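Local coordinates for protein PaxB (Photorhabdus luminescens, PDB 6EK4) that is probably one component of a two-component alpha-helical pore-forming toxin of the YaxAB type, thought to act on target-cell membranes, at residues R55-A60 / T296-Q301. Residues are numbered along the deposited sequence; the frame is centred on the assembly and turned at random.
Sequences RDLDEA and TTLLLQ. With NA (sodium ion), chain E.
In the largely apolar interior of PaxB's elongated helical bundle, L57 of helix 42-73 reaches across to L298 and L299 of the long helix 247-321. The two helices are not in intimate contact here: only the ends of leucine side chains meet, and 90 Å² is buried in all. L57 carries CG anti to its backbone N (chi1 -170°), which extends the isobutyl group toward helix 247-321. Its CD1 lies 4.1 Å from CD1 of L298, and CD2 of L57 is almost as near that same methyl, at 4.2 Å, so the L298 methyl faces the fork of the L57 side chain. A looser van der Waals contact, 4.4 Å between L57 CD1 and L299 CD2, adds a second leucine from the same helix. Two further helices contribute to the same cluster: I29 of helix 19-35 packs on L298, while helix 101-141 supplies M133 and R136 against L57 and I137 and V140 against L299. D58, the next residue, hydrogen-bonds S23 of helix 19-35 through OD1 and forms a salt bridge with R62 through OD2. About a quarter turn round helix 42-73 from L57, D56 OD1 binds a sodium ion at 2.7 Å. Leucines meeting by their methyl ends between flanking helices are characteristic of the hydrophobic core of a multi-helix bundle, the architecture of this all-helical toxin component.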
ATOM      1  N   ARG A  55      10.562   5.681  10.832  1.00 64.82           N
ATOM      2  CA  ARG A  55      11.811   5.038  11.221  1.00 66.09           C
ATOM      3  C   ARG A  55      12.380   5.659  12.498  1.00 65.70           C
ATOM      4  O   ARG A  55      12.941   4.952  13.333  1.00 65.38           O
ATOM      5  CB  ARG A  55      12.828   5.127  10.082  1.00 68.63           C
ATOM      6  CG  ARG A  55      14.017   4.194  10.236  1.00 71.54           C
ATOM      7  CD  ARG A  55      14.740   4.001   8.913  1.00 74.54           C
ATOM      8  NE  ARG A  55      15.237   5.263   8.364  1.00 77.06           N
ATOM      9  CZ  ARG A  55      15.866   5.383   7.197  1.00 79.75           C
ATOM     10  NH1 ARG A  55      16.280   6.580   6.790  1.00 81.10           N
ATOM     11  NH2 ARG A  55      16.089   4.317   6.431  1.00 80.49           N
ATOM     12  N   ASP A  56      12.230   6.976  12.644  1.00 65.30           N
ATOM     13  CA  ASP A  56      12.628   7.670  13.872  1.00 65.40           C
ATOM     14  C   ASP A  56      11.809   7.203  15.075  1.00 65.19           C
ATOM     15  O   ASP A  56      12.342   7.063  16.176  1.00 66.04           O
ATOM     16  CB  ASP A  56      12.481   9.191  13.721  1.00 65.62           C
ATOM     17  CG  ASP A  56      13.586   9.814  12.884  1.00 65.83           C
ATOM     18  OD1 ASP A  56      14.693   9.238  12.805  1.00 65.64           O
ATOM     19  OD2 ASP A  56      13.349  10.901  12.313  1.00 66.06           O
ATOM     20  N   LEU A  57      10.512   6.982  14.862  1.00 64.82           N
ATOM     21  CA  LEU A  57       9.627   6.474  15.913  1.00 64.29           C
ATOM     22  C   LEU A  57      10.043   5.061  16.315  1.00 64.05           C
ATOM     23  O   LEU A  57      10.089   4.735  17.501  1.00 63.90           O
ATOM     24  CB  LEU A  57       8.169   6.485  15.440  1.00 64.18           C
ATOM     25  CG  LEU A  57       7.084   6.201  16.488  1.00 64.06           C
ATOM     26  CD1 LEU A  57       5.796   6.923  16.127  1.00 64.40           C
ATOM     27  CD2 LEU A  57       6.820   4.710  16.660  1.00 64.17           C
ATOM     28  N   ASP A  58      10.346   4.234  15.317  1.00 63.88           N
ATOM     29  CA  ASP A  58      10.813   2.867  15.549  1.00 64.06           C
ATOM     30  C   ASP A  58      12.122   2.854  16.341  1.00 63.75           C
ATOM     31  O   ASP A  58      12.296   2.030  17.239  1.00 63.08           O
ATOM     32  CB  ASP A  58      11.003   2.139  14.214  1.00 64.33           C
ATOM     33  CG  ASP A  58      11.182   0.643  14.383  1.00 64.78           C
ATOM     34  OD1 ASP A  58      10.366   0.018  15.091  1.00 64.99           O
ATOM     35  OD2 ASP A  58      12.134   0.089  13.797  1.00 65.77           O
ATOM     36  N   GLU A  59      13.030   3.766  15.999  1.00 64.11           N
ATOM     37  CA  GLU A  59      14.300   3.926  16.715  1.00 64.92           C
ATOM     38  C   GLU A  59      14.073   4.286  18.182  1.00 64.32           C
ATOM     39  O   GLU A  59      14.743   3.756  19.068  1.00 63.70           O
ATOM     40  CB  GLU A  59      15.166   5.007  16.052  1.00 66.00           C
ATOM     41  CG  GLU A  59      15.818   4.580  14.745  1.00 67.17           C
ATOM     42  CD  GLU A  59      16.299   5.754  13.904  1.00 68.56           C
ATOM     43  OE1 GLU A  59      16.638   6.816  14.473  1.00 69.73           O
ATOM     44  OE2 GLU A  59      16.346   5.611  12.666  1.00 69.12           O
ATOM     45  N   ALA A  60      13.128   5.191  18.425  1.00 63.80           N
ATOM     46  CA  ALA A  60      12.783   5.613  19.780  1.00 63.59           C
ATOM     47  C   ALA A  60      12.190   4.459  20.584  1.00 63.89           C
ATOM     48  O   ALA A  60      12.504   4.290  21.764  1.00 64.59           O
ATOM     49  CB  ALA A  60      11.811   6.781  19.739  1.00 63.39           C
ATOM     50  N   THR A 296      -1.526   3.906  10.523  1.00 69.08           N
ATOM     51  CA  THR A 296      -2.537   3.694  11.555  1.00 69.58           C
ATOM     52  C   THR A 296      -2.177   2.494  12.433  1.00 69.25           C
ATOM     53  O   THR A 296      -2.369   2.531  13.648  1.00 69.83           O
ATOM     54  CB  THR A 296      -3.935   3.482  10.936  1.00 70.56           C
ATOM     55  OG1 THR A 296      -4.289   4.627  10.152  1.00 71.11           O
ATOM     56  CG2 THR A 296      -4.991   3.271  12.016  1.00 71.68           C
ATOM     57  N   THR A 297      -1.643   1.441  11.815  1.00 68.53           N
ATOM     58  CA  THR A 297      -1.268   0.224  12.536  1.00 68.71           C
ATOM     59  C   THR A 297      -0.118   0.458  13.517  1.00 68.30           C
ATOM     60  O   THR A 297      -0.176  -0.004  14.657  1.00 68.98           O
ATOM     61  CB  THR A 297      -0.883  -0.910  11.562  1.00 68.70           C
ATOM     62  OG1 THR A 297      -2.020  -1.263  10.766  1.00 69.87           O
ATOM     63  CG2 THR A 297      -0.398  -2.145  12.313  1.00 68.97           C
ATOM     64  N   LEU A 298       0.918   1.170  13.076  1.00 67.53           N
ATOM     65  CA  LEU A 298       2.089   1.424  13.922  1.00 67.25           C
ATOM     66  C   LEU A 298       1.781   2.417  15.045  1.00 67.12           C
ATOM     67  O   LEU A 298       2.315   2.291  16.146  1.00 67.14           O
ATOM     68  CB  LEU A 298       3.286   1.899  13.085  1.00 66.93           C
ATOM     69  CG  LEU A 298       3.334   3.350  12.587  1.00 67.38           C
ATOM     70  CD1 LEU A 298       4.031   4.276  13.578  1.00 67.51           C
ATOM     71  CD2 LEU A 298       4.035   3.420  11.239  1.00 67.40           C
ATOM     72  N   LEU A 299       0.923   3.397  14.763  1.00 67.28           N
ATOM     73  CA  LEU A 299       0.527   4.400  15.761  1.00 67.76           C
ATOM     74  C   LEU A 299      -0.287   3.811  16.921  1.00 68.64           C
ATOM     75  O   LEU A 299      -0.203   4.300  18.049  1.00 67.89           O
ATOM     76  CB  LEU A 299      -0.250   5.546  15.098  1.00 68.01           C
ATOM     77  CG  LEU A 299       0.601   6.574  14.343  1.00 67.35           C
ATOM     78  CD1 LEU A 299      -0.284   7.523  13.547  1.00 67.99           C
ATOM     79  CD2 LEU A 299       1.503   7.349  15.296  1.00 67.12           C
ATOM     80  N   LEU A 300      -1.077   2.775  16.638  1.00 69.96           N
ATOM     81  CA  LEU A 300      -1.781   2.024  17.687  1.00 71.26           C
ATOM     82  C   LEU A 300      -0.789   1.399  18.667  1.00 70.32           C
ATOM     83  O   LEU A 300      -0.982   1.464  19.880  1.00 71.10           O
ATOM     84  CB  LEU A 300      -2.673   0.928  17.079  1.00 72.50           C
ATOM     85  CG  LEU A 300      -4.155   1.248  16.834  1.00 74.21           C
ATOM     86  CD1 LEU A 300      -4.377   2.680  16.362  1.00 74.48           C
ATOM     87  CD2 LEU A 300      -4.742   0.255  15.840  1.00 74.90           C
ATOM     88  N   GLN A 301       0.271   0.799  18.130  1.00 68.80           N
ATOM     89  CA  GLN A 301       1.330   0.210  18.947  1.00 68.01           C
ATOM     90  C   GLN A 301       2.180   1.297  19.600  1.00 67.54           C
ATOM     91  O   GLN A 301       2.631   1.139  20.735  1.00 68.30           O
ATOM     92  CB  GLN A 301       2.225  -0.697  18.098  1.00 67.41           C
ATOM     93  CG  GLN A 301       1.504  -1.854  17.420  1.00 67.71           C
ATOM     94  CD  GLN A 301       0.877  -2.826  18.401  1.00 68.32           C
ATOM     95  OE1 GLN A 301       1.350  -2.986  19.527  1.00 67.81           O
ATOM     96  NE2 GLN A 301      -0.188  -3.491  17.972  1.00 69.48           N
TER
HETATM   97 NA    NA E 401      17.330   9.508  12.995  1.00 81.51          NA